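Gamma-glutamyltransferase 1 Threonine peptidase. MEROPS family T03 (PDB 7D9E) transfers gamma-glutamyl groups from donors such as glutathione to amino acids and peptides, or to water. Local coordinates at residues 85-91 with 166-172; 103-107 with 118-124; 92-96 with 160-166. All blocks are in the same frame, centred on the assembly; numbering follows the deposited sequence. Where two conformers were deposited one is given.

Contact 1 (85-91 with 166-172); sequences VSLVLGT and DIQAIRV
The carbonyl oxygen of Ile170 takes the N-H of Val88 at 2.8 Å, while CA of Leu87 lies 3.3 Å from the same oxygen in a CA-H...O contact. Ile170 N returns a bond to Val88 O, making the two residues an antiparallel hydrogen-bonded pair; Leu87 and Arg171 form the adjoining non-hydrogen-bonded pair. Farther along, Val172 N reaches Ser86 O at 2.9 Å, beside the classic beta bulge that Ser86 and Leu87 make against Val79. Branched Val88 and Ile170 suit their extended backbone and turn the same way, onto Ser5 and Val7 of strand 2-7. Leu87, Leu89 and Ala169 point to the other face; the small CB of Ala169 fits 4.0 Å from CB of Leu89, and helices 97-109 and 115-120 cover this side. The side chains of Leu87 and Arg171 pass at a slant, CD1 of Leu87 lying 3.9 Å from CB of Arg171. Past the strand, Thr91 turns OG1 anti to its own N (chi1 -179°), where it accepts a nearly straight bond from Asp166 N at 2.9 Å, and its CB meets CD1 of Ile167 at 3.6 Å. With a valine in its place the buried N-H of Asp166 would probably lose its acceptor, and the chain entering the second strand would be held less firmly. Strands 84-90 and 168-173 are the central pair of this chain's four-stranded antiparallel sheet, layered between helices and a second sheet, as in the sandwich of N-terminal nucleophile hydrolases.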
loop_
_atom_site.group_PDB
_atom_site.type_symbol
_atom_site.label_atom_id
_atom_site.label_comp_id
_atom_site.label_asym_id
_atom_site.label_seq_id
_atom_site.Cartn_x
_atom_site.Cartn_y
_atom_site.Cartn_z
ATOM N N VAL B 85 -9.888 -18.492 6.350
ATOM C CA VAL B 85 -9.664 -17.070 6.525
ATOM C C VAL B 85 -10.360 -16.598 7.793
ATOM O O VAL B 85 -11.509 -16.956 8.071
ATOM C CB VAL B 85 -10.194 -16.326 5.292
ATOM C CG1 VAL B 85 -10.170 -14.832 5.515
ATOM C CG2 VAL B 85 -9.372 -16.702 4.068
ATOM N N SER B 86 -9.658 -15.772 8.553
ATOM C CA SER B 86 -10.209 -15.151 9.748
ATOM C C SER B 86 -10.186 -13.632 9.686
ATOM O O SER B 86 -11.070 -13.008 10.274
ATOM C CB SER B 86 -9.449 -15.610 10.993
ATOM O OG SER B 86 -8.069 -15.349 10.876
ATOM N N LEU B 87 -9.222 -13.020 8.993
ATOM C CA LEU B 87 -9.160 -11.566 8.935
ATOM C C LEU B 87 -8.460 -11.158 7.657
ATOM O O LEU B 87 -7.419 -11.722 7.321
ATOM C CB LEU B 87 -8.402 -11.013 10.149
ATOM C CG LEU B 87 -8.426 -9.486 10.322
ATOM C CD1 LEU B 87 -9.828 -9.027 10.692
ATOM C CD2 LEU B 87 -7.404 -9.056 11.372
ATOM N N VAL B 88 -9.027 -10.187 6.948
ATOM C CA VAL B 88 -8.433 -9.651 5.728
ATOM C C VAL B 88 -8.292 -8.160 5.946
ATOM O O VAL B 88 -9.257 -7.512 6.363
ATOM C CB VAL B 88 -9.319 -9.927 4.504
ATOM C CG1 VAL B 88 -8.595 -9.517 3.229
ATOM C CG2 VAL B 88 -9.688 -11.410 4.431
ATOM N N LEU B 89 -7.092 -7.628 5.719
ATOM C CA LEU B 89 -6.895 -6.218 5.999
ATOM C C LEU B 89 -5.706 -5.651 5.240
ATOM O O LEU B 89 -4.806 -6.366 4.811
ATOM C CB LEU B 89 -6.748 -5.929 7.501
ATOM C CG LEU B 89 -5.420 -6.254 8.194
ATOM C CD1 LEU B 89 -5.414 -5.675 9.615
ATOM C CD2 LEU B 89 -5.151 -7.736 8.270
ATOM N N GLY B 90 -5.729 -4.330 5.117
ATOM C CA GLY B 90 -4.628 -3.590 4.527
ATOM C C GLY B 90 -4.958 -2.120 4.593
ATOM O O GLY B 90 -6.051 -1.725 5.022
ATOM N N THR B 91 -4.008 -1.300 4.171
ATOM C CA THR B 91 -4.160 0.138 4.343
ATOM C C THR B 91 -3.147 0.882 3.475
ATOM O O THR B 91 -2.061 0.363 3.199
ATOM C CB THR B 91 -3.963 0.533 5.820
ATOM O OG1 THR B 91 -4.134 1.940 5.988
ATOM C CG2 THR B 91 -2.584 0.150 6.343
ATOM N N ASP B 166 -6.011 4.060 6.368
ATOM C CA ASP B 166 -7.389 3.906 5.902
ATOM C C ASP B 166 -7.618 2.395 5.805
ATOM O O ASP B 166 -7.681 1.809 4.716
ATOM C CB ASP B 166 -7.643 4.674 4.617
ATOM C CG ASP B 166 -9.110 4.701 4.229
ATOM O OD1 ASP B 166 -9.977 4.399 5.071
ATOM O OD2 ASP B 166 -9.398 5.098 3.087
ATOM N N ILE B 167 -7.710 1.758 6.957
ATOM C CA ILE B 167 -7.821 0.303 6.998
ATOM C C ILE B 167 -9.167 -0.106 6.416
ATOM O O ILE B 167 -10.223 0.453 6.767
ATOM C CB ILE B 167 -7.684 -0.155 8.456
ATOM C CG1 ILE B 167 -6.240 0.003 8.980
ATOM C CG2 ILE B 167 -8.095 -1.636 8.570
ATOM C CD1 ILE B 167 -5.312 -1.159 8.666
ATOM N N GLN B 168 -9.149 -1.137 5.574
ATOM C CA GLN B 168 -10.359 -1.762 5.063
ATOM C C GLN B 168 -10.234 -3.233 5.420
ATOM O O GLN B 168 -9.311 -3.902 4.949
ATOM C CB GLN B 168 -10.501 -1.583 3.558
ATOM C CG GLN B 168 -10.507 -0.138 3.112
ATOM C CD GLN B 168 -11.646 0.644 3.691
ATOM O OE1 GLN B 168 -12.728 0.099 3.931
ATOM N NE2 GLN B 168 -11.433 1.929 3.860
ATOM N N ALA B 169 -11.133 -3.729 6.270
ATOM C CA ALA B 169 -10.967 -5.034 6.873
ATOM C C ALA B 169 -12.250 -5.860 6.832
ATOM O O ALA B 169 -13.367 -5.334 6.863
ATOM C CB ALA B 169 -10.525 -4.912 8.352
ATOM N N ILE B 170 -12.068 -7.178 6.764
ATOM C CA ILE B 170 -13.163 -8.143 6.881
ATOM C C ILE B 170 -12.744 -9.172 7.918
ATOM O O ILE B 170 -11.622 -9.677 7.874
ATOM C CB ILE B 170 -13.421 -8.863 5.538
ATOM C CG1 ILE B 170 -13.808 -7.845 4.471
ATOM C CG2 ILE B 170 -14.471 -9.961 5.714
ATOM C CD1 ILE B 170 -13.844 -8.449 3.068
ATOM N N ARG B 171 -13.627 -9.480 8.851
ATOM C CA ARG B 171 -13.387 -10.512 9.845
ATOM C C ARG B 171 -14.395 -11.627 9.631
ATOM O O ARG B 171 -15.567 -11.376 9.324
ATOM C CB ARG B 171 -13.554 -9.951 11.277
ATOM C CG ARG B 171 -13.186 -10.910 12.411
ATOM C CD ARG B 171 -13.383 -10.187 13.757
ATOM N NE ARG B 171 -12.804 -10.881 14.897
ATOM C CZ ARG B 171 -12.530 -10.300 16.065
ATOM N NH1 ARG B 171 -12.779 -9.008 16.247
ATOM N NH2 ARG B 171 -12.001 -11.007 17.051
ATOM N N VAL B 172 -13.930 -12.857 9.797
ATOM C CA VAL B 172 -14.747 -14.049 9.650
ATOM C C VAL B 172 -14.766 -14.755 10.993
ATOM O O VAL B 172 -13.703 -15.020 11.569
ATOM C CB VAL B 172 -14.180 -14.976 8.558
ATOM C CG1 VAL B 172 -15.071 -16.193 8.402
ATOM C CG2 VAL B 172 -14.029 -14.231 7.246
#

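Contact 2 (103-107 with 118-124); sequences QVLNN and AVAAQRV
Asn107 lays its CB against the CB of Ala118, 3.6 Å away, at a point where the methyl group of an alanine lets two backbones come close. The contact joins consecutive helices, 97-109 and 115-120, of the helical layer that covers the sheet in this N-terminal nucleophile hydrolase fold. With CG beside its backbone N (chi1 -66°), Asn107 brings ND2 to Ala118 O at 3.1 Å; the bond lies on a lone pair of that carbonyl and in the plane of the amide. Helix 115-120 is ending here, and its last carbonyls turn to side chains: beyond Ala118, Val119 O is taken by Arg184 and Ala120 O by Tyr139. One turn earlier on the first helix, the long, extended side chain of Gln103 carries its amide to the backbone of Val124, as a neighbouring strand would. OE1 accepts Val124 N at 3.1 Å on a lone pair, and NE2 gives a more bent bond to Val124 O at 2.9 Å, with that oxygen tilted 31° from the amide plane. NE2 also binds Thr99 O, so the amide is fixed in its rotation. Between these two polar grips Val104 fills the middle: its CG2 touches NH1 of Arg123 at 3.9 Å, and its CG1 approaches Val119. The Arg123 charge is met elsewhere, by a salt bridge to Asp182 and a bond to Met164 O. A water spans the remaining distance, accepting from ND2 of Asn107 at 2.8 Å and donating to Gln122 O at 2.8 Å.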
loop_
_atom_site.group_PDB
_atom_site.type_symbol
_atom_site.label_atom_id
_atom_site.label_comp_id
_atom_site.label_asym_id
_atom_site.label_seq_id
_atom_site.Cartn_x
_atom_site.Cartn_y
_atom_site.Cartn_z
ATOM N N GLN B 103 -0.727 -2.381 14.658
ATOM C CA GLN B 103 -1.594 -1.875 15.714
ATOM C C GLN B 103 -2.979 -2.489 15.616
ATOM O O GLN B 103 -3.541 -2.914 16.623
ATOM C CB GLN B 103 -1.646 -0.344 15.664
ATOM C CG GLN B 103 -0.358 0.286 16.220
ATOM C CD GLN B 103 -0.244 1.760 15.905
ATOM O OE1 GLN B 103 -0.641 2.617 16.712
ATOM N NE2 GLN B 103 0.295 2.072 14.735
ATOM N N VAL B 104 -3.534 -2.583 14.410
ATOM C CA VAL B 104 -4.853 -3.190 14.288
ATOM C C VAL B 104 -4.817 -4.650 14.738
ATOM O O VAL B 104 -5.736 -5.122 15.428
ATOM C CB VAL B 104 -5.427 -3.019 12.874
ATOM C CG1 VAL B 104 -6.736 -3.792 12.720
ATOM C CG2 VAL B 104 -5.668 -1.539 12.551
ATOM N N LEU B 105 -3.767 -5.392 14.348
ATOM C CA LEU B 105 -3.645 -6.783 14.785
ATOM C C LEU B 105 -3.549 -6.871 16.302
ATOM O O LEU B 105 -4.159 -7.755 16.925
ATOM C CB LEU B 105 -2.426 -7.440 14.132
ATOM C CG LEU B 105 -2.523 -7.639 12.626
ATOM C CD1 LEU B 105 -1.157 -8.100 12.098
ATOM C CD2 LEU B 105 -3.582 -8.651 12.261
ATOM N N ASN B 106 -2.759 -5.984 16.914
ATOM C CA ASN B 106 -2.689 -5.977 18.374
ATOM C C ASN B 106 -4.065 -5.717 18.982
ATOM O O ASN B 106 -4.446 -6.349 19.968
ATOM C CB ASN B 106 -1.726 -4.898 18.866
ATOM C CG ASN B 106 -0.279 -5.194 18.507
ATOM O OD1 ASN B 106 0.066 -6.297 18.106
ATOM N ND2 ASN B 106 0.573 -4.216 18.734
ATOM N N ASN B 107 -4.823 -4.800 18.388
ATOM C CA ASN B 107 -6.136 -4.449 18.931
ATOM C C ASN B 107 -7.103 -5.620 18.847
ATOM O O ASN B 107 -7.888 -5.853 19.779
ATOM C CB ASN B 107 -6.663 -3.253 18.145
ATOM C CG ASN B 107 -5.827 -2.018 18.364
ATOM O OD1 ASN B 107 -4.936 -2.013 19.218
ATOM N ND2 ASN B 107 -6.110 -0.961 17.614
ATOM N N ALA B 118 -11.253 -1.674 16.872
ATOM C CA ALA B 118 -9.855 -1.920 16.554
ATOM C C ALA B 118 -9.382 -1.042 15.402
ATOM O O ALA B 118 -8.231 -0.617 15.382
ATOM C CB ALA B 118 -9.670 -3.391 16.171
ATOM N N VAL B 119 -10.256 -0.773 14.440
ATOM C CA VAL B 119 -9.912 0.077 13.307
ATOM C C VAL B 119 -10.050 1.555 13.656
ATOM O O VAL B 119 -9.267 2.386 13.174
ATOM C CB VAL B 119 -10.794 -0.328 12.116
ATOM C CG1 VAL B 119 -10.690 0.667 10.989
ATOM C CG2 VAL B 119 -10.390 -1.701 11.590
ATOM N N ALA B 120 -11.043 1.919 14.456
ATOM C CA ALA B 120 -11.241 3.322 14.778
ATOM C C ALA B 120 -10.223 3.840 15.781
ATOM O O ALA B 120 -10.050 5.053 15.881
ATOM C CB ALA B 120 -12.636 3.556 15.353
ATOM N N ALA B 121 -9.569 2.957 16.528
ATOM C CA ALA B 121 -8.659 3.381 17.576
ATOM C C ALA B 121 -7.554 4.283 17.042
ATOM O O ALA B 121 -7.053 4.107 15.921
ATOM C CB ALA B 121 -8.056 2.161 18.267
ATOM N N GLN B 122 -7.134 5.225 17.892
ATOM C CA GLN B 122 -5.944 6.017 17.623
ATOM C C GLN B 122 -4.778 5.130 17.207
ATOM O O GLN B 122 -4.543 4.073 17.800
ATOM C CB GLN B 122 -5.553 6.771 18.896
ATOM C CG GLN B 122 -4.318 7.636 18.777
ATOM C CD GLN B 122 -4.047 8.361 20.080
ATOM O OE1 GLN B 122 -4.075 9.604 20.164
ATOM N NE2 GLN B 122 -3.835 7.587 21.116
ATOM N N ARG B 123 -4.052 5.569 16.177
ATOM C CA ARG B 123 -2.800 4.948 15.769
ATOM C C ARG B 123 -1.722 6.016 15.728
ATOM O O ARG B 123 -1.994 7.182 15.416
ATOM C CB ARG B 123 -2.892 4.266 14.396
ATOM C CG ARG B 123 -3.829 3.070 14.414
ATOM C CD ARG B 123 -3.756 2.258 13.162
ATOM N NE ARG B 123 -4.210 2.951 11.966
ATOM C CZ ARG B 123 -5.453 2.927 11.490
ATOM N NH1 ARG B 123 -6.409 2.278 12.147
ATOM N NH2 ARG B 123 -5.750 3.579 10.387
ATOM N N VAL B 124 -0.492 5.617 16.065
ATOM C CA VAL B 124 0.656 6.521 16.021
ATOM C C VAL B 124 1.803 5.783 15.348
ATOM O O VAL B 124 1.731 4.580 15.105
ATOM C CB VAL B 124 1.072 7.040 17.419
ATOM C CG1 VAL B 124 -0.084 7.830 18.043
ATOM C CG2 VAL B 124 1.529 5.911 18.295
HETATM O O HOH W 1 -4.389 1.305 17.504
#

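Contact 3 (92-96 with 160-166); sequences PGGSR and QGWNMGD. With DON (6-diazenyl-5-oxo-L-norleucine), chain D.
Arg96 and Trp162 cross at about a right angle, their guanidinium and ring planes 44° apart, and ring atom CZ2 sits over the centre of one guanidinium face, 3.8 Å from CZ. A bend at chi2 (47°) swings the arginine chain round to this position. Gln160 comes at the edge of the same guanidinium, its amide plane turned 57° away: OE1 takes both NE, at 2.9 Å, and NH2, at 3.1 Å, from one side of the amide plane. An arginine suits this place because one edge, NE and NH2, can grip a single oxygen while NH1 is left to turn to Ser95 OG; the cation also lies against Tyr135 in a cation-pi contact. The other end of the Gln160 amide is used as well. NE2 donates to Trp162 O at 2.9 Å and passes over a face of the indole, offset toward the rim, so that the glutamine ties the arginine to the tryptophan. At the edge of that ring, near its plane, lies Gly93 O, 3.3 Å from CH2. Gly93 and Gly94 belong to the pocket of the bound 6-diazenyl-5-oxo-L-norleucine, whose O1J lies 3.6 Å from Gly93 N and 3.7 Å from Gly94 N, both long; the position is consistent with the oxyanion hole that such paired glycine N-H groups form in gamma-glutamyltransferases. At the backbone angles of Gly93 a beta carbon would press on the preceding carbonyl. Pro92, which also touches the nucleophile Thr1, packs its CG against CB of Asp166, 3.6 Å away.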
loop_
_atom_site.group_PDB
_atom_site.type_symbol
_atom_site.label_atom_id
_atom_site.label_comp_id
_atom_site.label_asym_id
_atom_site.label_seq_id
_atom_site.Cartn_x
_atom_site.Cartn_y
_atom_site.Cartn_z
ATOM N N PRO B 92 -3.464 2.132 3.127
ATOM C CA PRO B 92 -2.460 3.092 2.656
ATOM C C PRO B 92 -1.688 3.677 3.832
ATOM O O PRO B 92 -1.956 3.388 4.999
ATOM C CB PRO B 92 -3.310 4.179 2.015
ATOM C CG PRO B 92 -4.613 4.167 2.809
ATOM C CD PRO B 92 -4.828 2.709 3.077
ATOM N N GLY B 93 -0.751 4.571 3.507
ATOM C CA GLY B 93 -0.065 5.353 4.511
ATOM C C GLY B 93 1.449 5.369 4.401
ATOM O O GLY B 93 2.117 5.721 5.381
ATOM N N GLY B 94 1.993 4.972 3.252
ATOM C CA GLY B 94 3.438 4.978 3.061
ATOM C C GLY B 94 4.150 4.188 4.135
ATOM O O GLY B 94 3.814 3.032 4.419
ATOM N N SER B 95 5.160 4.815 4.772
ATOM C CA SER B 95 5.940 4.067 5.742
ATOM C C SER B 95 5.163 3.749 7.018
ATOM O O SER B 95 5.688 3.020 7.873
ATOM C CB SER B 95 7.211 4.831 6.114
ATOM O OG SER B 95 6.889 6.093 6.685
ATOM N N ARG B 96 3.922 4.232 7.164
ATOM C CA ARG B 96 3.090 3.889 8.303
ATOM C C ARG B 96 2.247 2.639 8.067
ATOM O O ARG B 96 1.516 2.220 8.954
ATOM C CB ARG B 96 2.107 5.015 8.616
ATOM C CG ARG B 96 2.673 6.383 9.068
ATOM C CD ARG B 96 3.803 6.958 8.277
ATOM N NE ARG B 96 3.995 8.349 8.700
ATOM C CZ ARG B 96 4.935 9.168 8.272
ATOM N NH1 ARG B 96 5.867 8.774 7.405
ATOM N NH2 ARG B 96 4.969 10.402 8.755
ATOM N N GLN B 160 1.340 14.700 11.505
ATOM C CA GLN B 160 1.889 14.469 10.172
ATOM C C GLN B 160 1.092 15.121 9.046
ATOM O O GLN B 160 1.610 15.215 7.929
ATOM C CB GLN B 160 2.042 12.966 9.927
ATOM C CG GLN B 160 0.752 12.213 9.729
ATOM C CD GLN B 160 0.967 10.726 9.592
ATOM O OE1 GLN B 160 2.054 10.208 9.884
ATOM N NE2 GLN B 160 -0.038 10.040 9.079
ATOM N N GLY B 161 -0.131 15.573 9.297
ATOM C CA GLY B 161 -0.861 16.358 8.314
ATOM C C GLY B 161 -1.660 15.545 7.326
ATOM O O GLY B 161 -2.049 16.067 6.280
ATOM N N TRP B 162 -1.897 14.278 7.623
ATOM C CA TRP B 162 -2.699 13.355 6.828
ATOM C C TRP B 162 -3.056 12.183 7.724
ATOM O O TRP B 162 -2.300 11.817 8.622
ATOM C CB TRP B 162 -1.985 12.953 5.525
ATOM C CG TRP B 162 -0.534 12.519 5.665
ATOM C CD1 TRP B 162 0.552 13.357 5.724
ATOM C CD2 TRP B 162 -0.000 11.184 5.644
ATOM N NE1 TRP B 162 1.714 12.628 5.803
ATOM C CE2 TRP B 162 1.406 11.294 5.749
ATOM C CE3 TRP B 162 -0.572 9.912 5.563
ATOM C CZ2 TRP B 162 2.245 10.182 5.781
ATOM C CZ3 TRP B 162 0.268 8.805 5.602
ATOM C CH2 TRP B 162 1.662 8.952 5.700
ATOM N N ASN B 163 -4.247 11.639 7.516
ATOM C CA ASN B 163 -4.722 10.592 8.403
ATOM C C ASN B 163 -3.785 9.392 8.347
ATOM O O ASN B 163 -3.149 9.096 7.330
ATOM C CB ASN B 163 -6.186 10.268 8.115
ATOM C CG ASN B 163 -7.130 11.321 8.683
ATOM O OD1 ASN B 163 -6.710 12.233 9.459
ATOM N ND2 ASN B 163 -8.389 11.252 8.286
ATOM N N MET B 164 -3.716 8.696 9.472
ATOM C CA MET B 164 -2.774 7.607 9.693
ATOM C C MET B 164 -3.369 6.309 9.151
ATOM O O MET B 164 -3.746 5.396 9.891
ATOM C CB MET B 164 -2.478 7.510 11.185
ATOM C CG MET B 164 -1.471 6.458 11.592
ATOM S SD MET B 164 0.202 6.998 11.235
ATOM C CE MET B 164 0.391 8.390 12.352
ATOM N N GLY B 165 -3.451 6.238 7.817
ATOM C CA GLY B 165 -4.003 5.068 7.170
ATOM C C GLY B 165 -5.490 5.164 6.911
ATOM O O GLY B 165 -6.155 6.176 7.157
ATOM N N ASP B 166 -6.011 4.060 6.368
ATOM C CA ASP B 166 -7.389 3.906 5.902
ATOM C C ASP B 166 -7.618 2.395 5.805
ATOM O O ASP B 166 -7.681 1.809 4.716
ATOM C CB ASP B 166 -7.643 4.674 4.617
ATOM C CG ASP B 166 -9.110 4.701 4.229
ATOM O OD1 ASP B 166 -9.977 4.399 5.071
ATOM O OD2 ASP B 166 -9.398 5.098 3.087
HETATM O O DON D . 4.886 1.623 -1.919
HETATM C C DON D . 4.948 2.415 -0.835
HETATM O OXT DON D . 5.314 1.937 0.234
HETATM C CA DON D . 4.409 3.805 -1.119
HETATM N N DON D . 4.751 4.244 -2.454
HETATM C CB DON D . 2.916 3.662 -0.754
HETATM C C1E DON D . 2.124 4.877 -1.131
HETATM C C1D DON D . 0.765 4.755 -0.493
HETATM O O1J DON D . 0.432 3.758 0.169
#

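Overall arrangement
Along the chain the first segments come in the order 85-91, 92-96 and 103-107, a strand, the loop 92-96, then helix 97-109; the later ones follow as 118-124, 160-166 and 166-172, the last entering the sheet. Contacts 1 and 3 share Asp166, though their centres are 17 Å apart; the centre of contact 2 lies about 12 Å from that of contact 1 and 13 Å from that of contact 3. Leu89 of the sheet and Ile167, just before its strand 168-173, pack on Val104 and Val119 of the helices, and contacts 2 and 3 touch through Arg123 and the loop 160-166. Sheet, helical layer and substrate loop are therefore in direct touch, with the pocket at the end of the central strand pair.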